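Local coordinates for protein putative NAD dependent dehydrogenase (Micromonospora echinospora, PDB 6NOR) that binds NAD and probably acts as an NAD-dependent oxidoreductase in the biosynthesis of the antibiotic gentamicin, at residues A28-G33 and R87-A92; L51-D56 and R72-L77. All coordinates share one frame; numbering follows the deposited sequence.

Interaction 1. Residues A28-G33 and R87-A92. With NAD (nicotinamide-adenine-dinucleotide), chain G.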
ATOM      1  N   ALA A  28     -42.661  -2.548   6.265  1.00 18.19           N
ATOM      2  CA  ALA A  28     -42.735  -1.091   6.391  1.00 19.55           C
ATOM      3  C   ALA A  28     -41.369  -0.517   6.747  1.00 20.53           C
ATOM      4  O   ALA A  28     -40.620  -1.098   7.522  1.00 24.04           O
ATOM      5  CB  ALA A  28     -43.757  -0.683   7.427  1.00 18.29           C
ATOM      6  N   VAL A  29     -41.050   0.629   6.171  1.00 21.94           N
ATOM      7  CA  VAL A  29     -39.826   1.330   6.496  1.00 20.92           C
ATOM      8  C   VAL A  29     -40.193   2.629   7.185  1.00 20.74           C
ATOM      9  O   VAL A  29     -40.968   3.400   6.659  1.00 22.41           O
ATOM     10  CB  VAL A  29     -38.973   1.606   5.244  1.00 22.52           C
ATOM     11  CG1 VAL A  29     -37.820   2.540   5.565  1.00 17.91           C
ATOM     12  CG2 VAL A  29     -38.445   0.311   4.677  1.00 23.70           C
ATOM     13  N   VAL A  30     -39.644   2.846   8.374  1.00 21.54           N
ATOM     14  CA  VAL A  30     -39.941   4.030   9.160  1.00 18.10           C
ATOM     15  C   VAL A  30     -38.707   4.903   9.173  1.00 20.92           C
ATOM     16  O   VAL A  30     -37.655   4.491   9.645  1.00 24.47           O
ATOM     17  CB  VAL A  30     -40.330   3.690  10.599  1.00 18.14           C
ATOM     18  CG1 VAL A  30     -40.785   4.956  11.345  1.00 18.20           C
ATOM     19  CG2 VAL A  30     -41.400   2.597  10.630  1.00 18.19           C
ATOM     20  N   GLY A  31     -38.839   6.115   8.664  1.00 18.08           N
ATOM     21  CA  GLY A  31     -37.687   6.956   8.440  1.00 19.20           C
ATOM     22  C   GLY A  31     -37.230   6.754   7.015  1.00 23.04           C
ATOM     23  O   GLY A  31     -36.574   5.766   6.715  1.00 28.25           O
ATOM     24  N   GLY A  32     -37.591   7.677   6.134  1.00 25.33           N
ATOM     25  CA  GLY A  32     -37.243   7.567   4.727  1.00 25.97           C
ATOM     26  C   GLY A  32     -36.039   8.414   4.374  1.00 28.21           C
ATOM     27  O   GLY A  32     -35.932   8.973   3.277  1.00 34.50           O
ATOM     28  N   GLY A  33     -35.125   8.534   5.324  1.00 22.64           N
ATOM     29  CA  GLY A  33     -33.920   9.303   5.091  1.00 18.58           C
ATOM     30  C   GLY A  33     -32.841   8.451   4.451  1.00 19.06           C
ATOM     31  O   GLY A  33     -33.122   7.490   3.752  1.00 19.46           O
ATOM     32  N   ARG A  87     -45.430  -7.513   8.240  1.00 18.45           N
ATOM     33  CA  ARG A  87     -44.975  -8.437   9.270  1.00 18.42           C
ATOM     34  C   ARG A  87     -43.579  -8.059   9.757  1.00 27.14           C
ATOM     35  O   ARG A  87     -43.052  -8.634  10.712  1.00 27.18           O
ATOM     36  CB  ARG A  87     -44.977  -9.868   8.736  1.00 31.26           C
ATOM     37  CG  ARG A  87     -46.362 -10.534   8.723  1.00 37.18           C
ATOM     38  CD  ARG A  87     -46.286 -11.877   8.010  1.00 49.24           C
ATOM     39  NE  ARG A  87     -45.361 -12.807   8.660  1.00 60.14           N
ATOM     40  CZ  ARG A  87     -44.693 -13.763   8.021  1.00 60.34           C
ATOM     41  NH1 ARG A  87     -44.840 -13.913   6.706  1.00 58.70           N
ATOM     42  NH2 ARG A  87     -43.868 -14.562   8.692  1.00 59.17           N
ATOM     43  N   PHE A  88     -42.984  -7.083   9.088  1.00 18.25           N
ATOM     44  CA  PHE A  88     -41.608  -6.748   9.323  1.00 18.14           C
ATOM     45  C   PHE A  88     -41.412  -5.254   9.142  1.00 18.12           C
ATOM     46  O   PHE A  88     -41.760  -4.689   8.117  1.00 25.59           O
ATOM     47  CB  PHE A  88     -40.712  -7.551   8.381  1.00 20.44           C
ATOM     48  CG  PHE A  88     -39.254  -7.182   8.443  1.00 17.97           C
ATOM     49  CD1 PHE A  88     -38.570  -7.197   9.639  1.00 18.61           C
ATOM     50  CD2 PHE A  88     -38.572  -6.827   7.292  1.00 18.57           C
ATOM     51  CE1 PHE A  88     -37.225  -6.865   9.695  1.00 20.94           C
ATOM     52  CE2 PHE A  88     -37.221  -6.495   7.331  1.00 18.33           C
ATOM     53  CZ  PHE A  88     -36.546  -6.516   8.540  1.00 19.78           C
ATOM     54  N   VAL A  89     -40.870  -4.616  10.164  1.00 18.09           N
ATOM     55  CA  VAL A  89     -40.697  -3.179  10.151  1.00 18.09           C
ATOM     56  C   VAL A  89     -39.232  -2.815  10.368  1.00 18.00           C
ATOM     57  O   VAL A  89     -38.582  -3.329  11.270  1.00 19.88           O
ATOM     58  CB  VAL A  89     -41.557  -2.508  11.235  1.00 23.09           C
ATOM     59  CG1 VAL A  89     -41.425  -0.995  11.155  1.00 18.16           C
ATOM     60  CG2 VAL A  89     -43.011  -2.948  11.107  1.00 18.26           C
ATOM     61  N   VAL A  90     -38.721  -1.949   9.502  1.00 17.96           N
ATOM     62  CA  VAL A  90     -37.394  -1.381   9.614  1.00 17.89           C
ATOM     63  C   VAL A  90     -37.494   0.019  10.207  1.00 21.51           C
ATOM     64  O   VAL A  90     -38.208   0.878   9.680  1.00 18.26           O
ATOM     65  CB  VAL A  90     -36.683  -1.306   8.243  1.00 17.84           C
ATOM     66  CG1 VAL A  90     -35.322  -0.613   8.386  1.00 17.78           C
ATOM     67  CG2 VAL A  90     -36.479  -2.678   7.691  1.00 17.81           C
ATOM     68  N   VAL A  91     -36.779   0.238  11.306  1.00 22.63           N
ATOM     69  CA  VAL A  91     -36.774   1.530  11.981  1.00 17.93           C
ATOM     70  C   VAL A  91     -35.452   2.278  11.796  1.00 17.88           C
ATOM     71  O   VAL A  91     -34.433   1.932  12.378  1.00 17.83           O
ATOM     72  CB  VAL A  91     -37.060   1.370  13.469  1.00 17.96           C
ATOM     73  CG1 VAL A  91     -37.033   2.713  14.158  1.00 17.99           C
ATOM     74  CG2 VAL A  91     -38.402   0.723  13.662  1.00 18.02           C
ATOM     75  N   ALA A  92     -35.487   3.309  10.965  1.00 17.89           N
ATOM     76  CA  ALA A  92     -34.300   4.075  10.635  1.00 19.28           C
ATOM     77  C   ALA A  92     -34.569   5.540  10.891  1.00 18.70           C
ATOM     78  O   ALA A  92     -34.520   6.359   9.990  1.00 19.37           O
ATOM     79  CB  ALA A  92     -33.893   3.840   9.164  1.00 19.84           C
TER
HETATM   80  PA  NAD G 401     -31.702  10.930   8.359  1.00 22.83           P
HETATM   81  O1A NAD G 401     -31.745  12.303   9.070  1.00 25.09           O
HETATM   82  O2A NAD G 401     -31.098  10.978   7.007  1.00 19.78           O
HETATM   83  O5B NAD G 401     -33.164  10.375   8.227  1.00 20.72           O
HETATM   84  C5B NAD G 401     -33.994  10.364   9.375  1.00 20.65           C
HETATM   85  C4B NAD G 401     -35.445  10.229   8.841  1.00 23.14           C
HETATM   86  O4B NAD G 401     -36.270   9.923   9.800  1.00 26.85           O
HETATM   87  C3B NAD G 401     -35.901  11.570   8.314  1.00 26.04           C
HETATM   88  O3B NAD G 401     -36.466  11.374   7.088  1.00 28.71           O
HETATM   89  C2B NAD G 401     -36.959  12.047   9.345  1.00 23.04           C
HETATM   90  O2B NAD G 401     -37.958  12.874   8.645  1.00 24.52           O
HETATM   91  C1B NAD G 401     -37.484  10.947   9.708  1.00 22.62           C
HETATM   92  N9A NAD G 401     -38.069  10.989  11.035  1.00 20.72           N
HETATM   93  C8A NAD G 401     -37.701  11.690  12.126  1.00 18.23           C
HETATM   94  N7A NAD G 401     -38.538  11.348  13.137  1.00 21.37           N
HETATM   95  C5A NAD G 401     -39.410  10.452  12.673  1.00 18.28           C
HETATM   96  C6A NAD G 401     -40.457   9.802  13.257  1.00 19.03           C
HETATM   97  N6A NAD G 401     -40.889   9.918  14.559  1.00 18.45           N
HETATM   98  N1A NAD G 401     -41.172   8.930  12.561  1.00 18.93           N
HETATM   99  C2A NAD G 401     -40.886   8.697  11.257  1.00 18.29           C
HETATM  100  N3A NAD G 401     -39.852   9.351  10.674  1.00 22.33           N
HETATM  101  C4A NAD G 401     -39.114  10.219  11.376  1.00 19.76           C
HETATM  102  O3  NAD G 401     -30.910   9.967   9.283  1.00 34.85           O
HETATM  103  PN  NAD G 401     -30.212   8.589   8.896  1.00 17.82           P
HETATM  104  O1N NAD G 401     -30.963   7.775   7.894  1.00 17.80           O
HETATM  105  O2N NAD G 401     -28.791   8.854   8.427  1.00 20.96           O
HETATM  106  O5D NAD G 401     -30.149   7.766  10.238  1.00 19.87           O
HETATM  107  C5D NAD G 401     -31.287   7.080  10.724  1.00 17.83           C
HETATM  108  C4D NAD G 401     -30.829   5.916  11.625  1.00 17.80           C
HETATM  109  O4D NAD G 401     -30.029   5.093  11.009  1.00 18.71           O
HETATM  110  C3D NAD G 401     -30.002   6.459  12.829  1.00 21.73           C
HETATM  111  O3D NAD G 401     -30.328   5.781  13.904  1.00 20.39           O
HETATM  112  C2D NAD G 401     -28.536   6.234  12.402  1.00 19.41           C
HETATM  113  O2D NAD G 401     -27.679   6.113  13.616  1.00 21.38           O
HETATM  114  C1D NAD G 401     -28.585   5.124  11.721  1.00 19.37           C
HETATM  115  N1N NAD G 401     -27.557   5.041  10.726  1.00 23.31           N
HETATM  116  C2N NAD G 401     -26.922   3.820  10.530  1.00 22.28           C
HETATM  117  C3N NAD G 401     -25.912   3.679   9.576  1.00 22.81           C
HETATM  118  C7N NAD G 401     -25.246   2.300   9.438  1.00 26.56           C
HETATM  119  O7N NAD G 401     -24.334   2.153   8.712  1.00 31.44           O
HETATM  120  N7N NAD G 401     -25.725   1.215  10.222  1.00 26.81           N
HETATM  121  C4N NAD G 401     -25.505   4.745   8.806  1.00 18.04           C
HETATM  122  C5N NAD G 401     -26.144   5.972   8.989  1.00 22.35           C
HETATM  123  C6N NAD G 401     -27.173   6.115   9.959  1.00 24.26           C
HETATM  124  O   HOH W   1     -33.574   7.026   7.294  1.00 23.53           O
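Two groups of the adjacent strand grip the carbonyl oxygen of Ala28: Val90 N donates to Ala28 O over 2.9 Å in a nearly straight bond (169° at the hydrogen), and Val89 CA brings its C-H to Ala28 O at 3.4 Å. The ladder runs on in parallel fashion. Val30 N gives its hydrogen to Val90 O at 2.8 Å, and Ala92 N closes on Val30 O at 2.8 Å, while Ala28 N reaches back to Phe88 O. Ala28 and Val30 thus spend both backbone polar groups on 87-92, whereas Val29 turns its own toward Trp53 and Val55.

Among the side chains the tightest meeting is diagonal, Val30 CG2 resting on Val89 CG1 at 3.6 Å. With chi1 at -174°, the other Val30 branch stands anti to the backbone N, which carries CG1 to 3.7 Å from C2A of the NAD adenine. With an alanine here both methyls are gone, and Val89 CG1 and C2A of the adenine would probably each lose the carbon they now touch. At Gly31 a positive phi of 94° and the nearness of Ala92 O exclude a side chain, and Gly33, the N-cap of the next helix, lies so close to NAD that a CB would strike O5B. These glycines fit the Rossmann GxGxxG pattern. A water lies within hydrogen-bonding distance of both Ala92 O and the NAD phosphate oxygen O1N.

In the sheet, 25-30 runs between strands 49-55 and 86-91. Helix 98-107 covers the face of Val30, Val89 and Val91, and helix 34-44 packs on Val90 from the other face.

Interaction 2. Residues L51-D56 and R72-L77. With NAD (nicotinamide-adenine-dinucleotide), chain G.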
ATOM      1  N   LEU A  51     -42.306  -4.298  -0.189  1.00 25.74           N
ATOM      2  CA  LEU A  51     -42.258  -3.001   0.497  1.00 25.33           C
ATOM      3  C   LEU A  51     -43.592  -2.310   0.364  1.00 23.94           C
ATOM      4  O   LEU A  51     -43.920  -1.777  -0.685  1.00 28.07           O
ATOM      5  CB  LEU A  51     -41.143  -2.097  -0.060  1.00 18.03           C
ATOM      6  CG  LEU A  51     -41.091  -0.706   0.600  1.00 23.17           C
ATOM      7  CD1 LEU A  51     -40.846  -0.794   2.097  1.00 20.19           C
ATOM      8  CD2 LEU A  51     -40.080   0.224  -0.042  1.00 22.67           C
ATOM      9  N   ARG A  52     -44.364  -2.313   1.439  1.00 24.15           N
ATOM     10  CA  ARG A  52     -45.725  -1.785   1.390  1.00 21.42           C
ATOM     11  C   ARG A  52     -45.828  -0.333   1.841  1.00 26.01           C
ATOM     12  O   ARG A  52     -46.581   0.453   1.263  1.00 28.63           O
ATOM     13  CB  ARG A  52     -46.636  -2.667   2.229  1.00 24.91           C
ATOM     14  CG  ARG A  52     -46.608  -4.102   1.754  1.00 28.54           C
ATOM     15  CD  ARG A  52     -47.617  -4.954   2.493  1.00 36.09           C
ATOM     16  NE  ARG A  52     -48.981  -4.448   2.372  1.00 39.70           N
ATOM     17  CZ  ARG A  52     -49.808  -4.753   1.377  1.00 40.56           C
ATOM     18  NH1 ARG A  52     -49.406  -5.566   0.411  1.00 44.97           N
ATOM     19  NH2 ARG A  52     -51.034  -4.241   1.347  1.00 40.24           N
ATOM     20  N   TRP A  53     -45.049   0.032   2.852  1.00 24.60           N
ATOM     21  CA  TRP A  53     -45.157   1.363   3.430  1.00 20.15           C
ATOM     22  C   TRP A  53     -43.802   2.006   3.684  1.00 18.81           C
ATOM     23  O   TRP A  53     -42.863   1.339   4.101  1.00 22.24           O
ATOM     24  CB  TRP A  53     -45.935   1.304   4.745  1.00 18.46           C
ATOM     25  CG  TRP A  53     -47.379   0.917   4.633  1.00 20.22           C
ATOM     26  CD1 TRP A  53     -47.886  -0.336   4.701  1.00 21.05           C
ATOM     27  CD2 TRP A  53     -48.499   1.797   4.460  1.00 18.69           C
ATOM     28  NE1 TRP A  53     -49.251  -0.302   4.576  1.00 23.75           N
ATOM     29  CE2 TRP A  53     -49.653   0.998   4.422  1.00 20.43           C
ATOM     30  CE3 TRP A  53     -48.634   3.182   4.321  1.00 18.71           C
ATOM     31  CZ2 TRP A  53     -50.937   1.532   4.265  1.00 21.97           C
ATOM     32  CZ3 TRP A  53     -49.914   3.719   4.170  1.00 20.58           C
ATOM     33  CH2 TRP A  53     -51.045   2.892   4.145  1.00 20.43           C
ATOM     34  N   VAL A  54     -43.732   3.299   3.398  1.00 18.28           N
ATOM     35  CA  VAL A  54     -42.742   4.206   3.930  1.00 18.23           C
ATOM     36  C   VAL A  54     -43.460   5.114   4.927  1.00 22.85           C
ATOM     37  O   VAL A  54     -44.445   5.759   4.579  1.00 26.82           O
ATOM     38  CB  VAL A  54     -42.079   5.054   2.830  1.00 19.50           C
ATOM     39  CG1 VAL A  54     -41.093   6.025   3.427  1.00 18.14           C
ATOM     40  CG2 VAL A  54     -41.372   4.176   1.845  1.00 22.62           C
ATOM     41  N   VAL A  55     -43.000   5.114   6.175  1.00 25.63           N
ATOM     42  CA  VAL A  55     -43.509   6.008   7.213  1.00 18.35           C
ATOM     43  C   VAL A  55     -42.478   7.084   7.472  1.00 24.43           C
ATOM     44  O   VAL A  55     -41.311   6.766   7.691  1.00 27.29           O
ATOM     45  CB  VAL A  55     -43.801   5.264   8.528  1.00 26.24           C
ATOM     46  CG1 VAL A  55     -44.432   6.225   9.569  1.00 19.70           C
ATOM     47  CG2 VAL A  55     -44.717   4.068   8.286  1.00 20.14           C
ATOM     48  N   ASP A  56     -42.886   8.348   7.426  1.00 20.12           N
ATOM     49  CA  ASP A  56     -41.969   9.461   7.695  1.00 21.25           C
ATOM     50  C   ASP A  56     -42.759  10.663   8.164  1.00 26.50           C
ATOM     51  O   ASP A  56     -43.853  10.906   7.677  1.00 31.73           O
ATOM     52  CB  ASP A  56     -41.139   9.834   6.462  1.00 19.51           C
ATOM     53  CG  ASP A  56     -39.797  10.521   6.826  1.00 32.63           C
ATOM     54  OD1 ASP A  56     -39.804  11.677   7.298  1.00 33.37           O
ATOM     55  OD2 ASP A  56     -38.724   9.908   6.626  1.00 32.08           O
ATOM     56  N   ARG A  72     -46.747   2.612  -0.508  1.00 27.89           N
ATOM     57  CA  ARG A  72     -47.610   3.686   0.004  1.00 28.13           C
ATOM     58  C   ARG A  72     -46.860   4.556   1.012  1.00 32.52           C
ATOM     59  O   ARG A  72     -45.916   4.108   1.653  1.00 38.24           O
ATOM     60  CB  ARG A  72     -48.871   3.104   0.641  1.00 23.59           C
ATOM     61  CG  ARG A  72     -49.754   2.413  -0.403  1.00 28.29           C
ATOM     62  CD  ARG A  72     -50.963   1.754   0.200  1.00 27.19           C
ATOM     63  NE  ARG A  72     -51.927   2.735   0.675  1.00 30.09           N
ATOM     64  CZ  ARG A  72     -53.033   2.406   1.329  1.00 29.91           C
ATOM     65  NH1 ARG A  72     -53.875   3.342   1.737  1.00 23.01           N
ATOM     66  NH2 ARG A  72     -53.291   1.130   1.560  1.00 33.44           N
ATOM     67  N   VAL A  73     -47.281   5.801   1.154  1.00 28.88           N
ATOM     68  CA  VAL A  73     -46.616   6.696   2.076  1.00 28.89           C
ATOM     69  C   VAL A  73     -47.585   7.160   3.151  1.00 30.67           C
ATOM     70  O   VAL A  73     -48.758   7.377   2.877  1.00 27.81           O
ATOM     71  CB  VAL A  73     -46.015   7.901   1.337  1.00 28.03           C
ATOM     72  CG1 VAL A  73     -47.028   8.508   0.396  1.00 29.06           C
ATOM     73  CG2 VAL A  73     -45.487   8.931   2.314  1.00 29.67           C
ATOM     74  N   THR A  74     -47.094   7.277   4.382  1.00 30.38           N
ATOM     75  CA  THR A  74     -47.896   7.796   5.482  1.00 29.13           C
ATOM     76  C   THR A  74     -47.023   8.540   6.491  1.00 26.94           C
ATOM     77  O   THR A  74     -45.808   8.401   6.493  1.00 27.60           O
ATOM     78  CB  THR A  74     -48.654   6.684   6.214  1.00 29.30           C
ATOM     79  OG1 THR A  74     -49.376   7.252   7.314  1.00 27.83           O
ATOM     80  CG2 THR A  74     -47.691   5.657   6.763  1.00 29.80           C
ATOM     81  N   THR A  75     -47.663   9.327   7.344  1.00 26.96           N
ATOM     82  CA  THR A  75     -46.967  10.055   8.383  1.00 25.83           C
ATOM     83  C   THR A  75     -47.313   9.450   9.724  1.00 25.62           C
ATOM     84  O   THR A  75     -46.798   9.857  10.751  1.00 32.37           O
ATOM     85  CB  THR A  75     -47.326  11.551   8.372  1.00 24.66           C
ATOM     86  OG1 THR A  75     -48.741  11.695   8.471  1.00 27.35           O
ATOM     87  CG2 THR A  75     -46.871  12.194   7.085  1.00 23.59           C
ATOM     88  N   THR A  76     -48.165   8.442   9.701  1.00 26.44           N
ATOM     89  CA  THR A  76     -48.654   7.803  10.912  1.00 27.94           C
ATOM     90  C   THR A  76     -48.252   6.348  10.943  1.00 29.50           C
ATOM     91  O   THR A  76     -48.724   5.560  10.136  1.00 33.78           O
ATOM     92  CB  THR A  76     -50.199   7.872  11.008  1.00 34.34           C
ATOM     93  OG1 THR A  76     -50.645   9.205  10.756  1.00 38.45           O
ATOM     94  CG2 THR A  76     -50.677   7.420  12.366  1.00 34.77           C
ATOM     95  N   LEU A  77     -47.405   5.987  11.893  1.00 29.70           N
ATOM     96  CA  LEU A  77     -46.999   4.605  12.074  1.00 29.56           C
ATOM     97  C   LEU A  77     -48.203   3.666  12.185  1.00 36.39           C
ATOM     98  O   LEU A  77     -48.151   2.519  11.759  1.00 39.59           O
ATOM     99  CB  LEU A  77     -46.101   4.479  13.314  1.00 27.00           C
ATOM    100  CG  LEU A  77     -45.608   3.063  13.604  1.00 28.51           C
ATOM    101  CD1 LEU A  77     -44.750   2.571  12.450  1.00 25.71           C
ATOM    102  CD2 LEU A  77     -44.838   2.990  14.913  1.00 29.31           C
TER
HETATM  103  PA  NAD G 401     -31.702  10.930   8.359  1.00 22.83           P
HETATM  104  O1A NAD G 401     -31.745  12.303   9.070  1.00 25.09           O
HETATM  105  O2A NAD G 401     -31.098  10.978   7.007  1.00 19.78           O
HETATM  106  O5B NAD G 401     -33.164  10.375   8.227  1.00 20.72           O
HETATM  107  C5B NAD G 401     -33.994  10.364   9.375  1.00 20.65           C
HETATM  108  C4B NAD G 401     -35.445  10.229   8.841  1.00 23.14           C
HETATM  109  O4B NAD G 401     -36.270   9.923   9.800  1.00 26.85           O
HETATM  110  C3B NAD G 401     -35.901  11.570   8.314  1.00 26.04           C
HETATM  111  O3B NAD G 401     -36.466  11.374   7.088  1.00 28.71           O
HETATM  112  C2B NAD G 401     -36.959  12.047   9.345  1.00 23.04           C
HETATM  113  O2B NAD G 401     -37.958  12.874   8.645  1.00 24.52           O
HETATM  114  C1B NAD G 401     -37.484  10.947   9.708  1.00 22.62           C
HETATM  115  N9A NAD G 401     -38.069  10.989  11.035  1.00 20.72           N
HETATM  116  C8A NAD G 401     -37.701  11.690  12.126  1.00 18.23           C
HETATM  117  N7A NAD G 401     -38.538  11.348  13.137  1.00 21.37           N
HETATM  118  C5A NAD G 401     -39.410  10.452  12.673  1.00 18.28           C
HETATM  119  C6A NAD G 401     -40.457   9.802  13.257  1.00 19.03           C
HETATM  120  N6A NAD G 401     -40.889   9.918  14.559  1.00 18.45           N
HETATM  121  N1A NAD G 401     -41.172   8.930  12.561  1.00 18.93           N
HETATM  122  C2A NAD G 401     -40.886   8.697  11.257  1.00 18.29           C
HETATM  123  N3A NAD G 401     -39.852   9.351  10.674  1.00 22.33           N
HETATM  124  C4A NAD G 401     -39.114  10.219  11.376  1.00 19.76           C
HETATM  125  O3  NAD G 401     -30.910   9.967   9.283  1.00 34.85           O
HETATM  126  PN  NAD G 401     -30.212   8.589   8.896  1.00 17.82           P
HETATM  127  O1N NAD G 401     -30.963   7.775   7.894  1.00 17.80           O
HETATM  128  O2N NAD G 401     -28.791   8.854   8.427  1.00 20.96           O
HETATM  129  O5D NAD G 401     -30.149   7.766  10.238  1.00 19.87           O
HETATM  130  C5D NAD G 401     -31.287   7.080  10.724  1.00 17.83           C
HETATM  131  C4D NAD G 401     -30.829   5.916  11.625  1.00 17.80           C
HETATM  132  O4D NAD G 401     -30.029   5.093  11.009  1.00 18.71           O
HETATM  133  C3D NAD G 401     -30.002   6.459  12.829  1.00 21.73           C
HETATM  134  O3D NAD G 401     -30.328   5.781  13.904  1.00 20.39           O
HETATM  135  C2D NAD G 401     -28.536   6.234  12.402  1.00 19.41           C
HETATM  136  O2D NAD G 401     -27.679   6.113  13.616  1.00 21.38           O
HETATM  137  C1D NAD G 401     -28.585   5.124  11.721  1.00 19.37           C
HETATM  138  N1N NAD G 401     -27.557   5.041  10.726  1.00 23.31           N
HETATM  139  C2N NAD G 401     -26.922   3.820  10.530  1.00 22.28           C
HETATM  140  C3N NAD G 401     -25.912   3.679   9.576  1.00 22.81           C
HETATM  141  C7N NAD G 401     -25.246   2.300   9.438  1.00 26.56           C
HETATM  142  O7N NAD G 401     -24.334   2.153   8.712  1.00 31.44           O
HETATM  143  N7N NAD G 401     -25.725   1.215  10.222  1.00 26.81           N
HETATM  144  C4N NAD G 401     -25.505   4.745   8.806  1.00 18.04           C
HETATM  145  C5N NAD G 401     -26.144   5.972   8.989  1.00 22.35           C
HETATM  146  C6N NAD G 401     -27.173   6.115   9.959  1.00 24.26           C
HETATM  147  O   HOH W   2     -51.426  -1.437   1.539  1.00 41.95           O
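The Trp53 indole and the Arg72 side chain lie side by side. Arg72 CB sits over one face of the six-membered ring in a CH-pi contact, 3.8 Å from the Trp53 ring centroid and 18° off the normal. A bend at chi3 (70°) turns the end of Arg72 to the CH2 corner of the indole, so that Trp53 CH2 rests above the centre of the guanidinium, 3.5 Å from Arg72 CZ; the two planes remain 34° apart, a tilted arrangement. Val73 O lies near the ring plane at an edge, and Thr74 CG2 comes obliquely to within 3.6 Å of Trp53 CE3. The indole NE1 is engaged by Asp83, and a water accepts from Arg72 NH2 and, weakly, from Arg52 NH2, while Arg52 NE forms a salt bridge with Asp83.

Beneath these side chains the strands pair in parallel, Val54 bonding to Arg72 and Thr74 through its N-H and C=O. Thr74 CG2 also touches Val55 CG2 at 3.7 Å. Its hydroxyl, Thr74 OG1, accepts from Thr76 N at 2.9 Å, an ST turn that starts the chain toward helix 77-81; Glu79 is a further partner of that hydroxyl.

Beyond the pairing, Asp56 grips the adenosine ribose with both oxygens: NAD O2B donates to Asp56 OD1 at 2.6 Å and NAD O3B to Asp56 OD2 at 2.7 Å. Gly32 N and Asp58 N bond to the same carboxylate, and probably fix its rotation. An acidic residue at the end of the second strand, accepting hydrogen bonds from both ribose hydroxyls, is the classic signature of an NAD-binding Rossmann fold.

Followed from the N terminus, the chain enters the sheet with strand 25-30, passes the glycine turn and helix 34-44, and enters strand 49-55, parallel to the first. Helix 59-69 then carries it to strand 72-74, where interaction 2 closes a short beta-alpha-beta loop at the outer side of the sheet. After helix 77-81 it crosses back to strand 86-91, on the far side of 25-30, and interaction 1 closes the longer loop that encloses the first. The two contacts therefore nest without crossing. With the pairing of 25-30 and 49-55 between them, they give the order 72-74, 49-55, 25-30, 86-91, and both touch the same NAD, through the glycine turn and Ala92 in interaction 1 and through Asp56 in interaction 2.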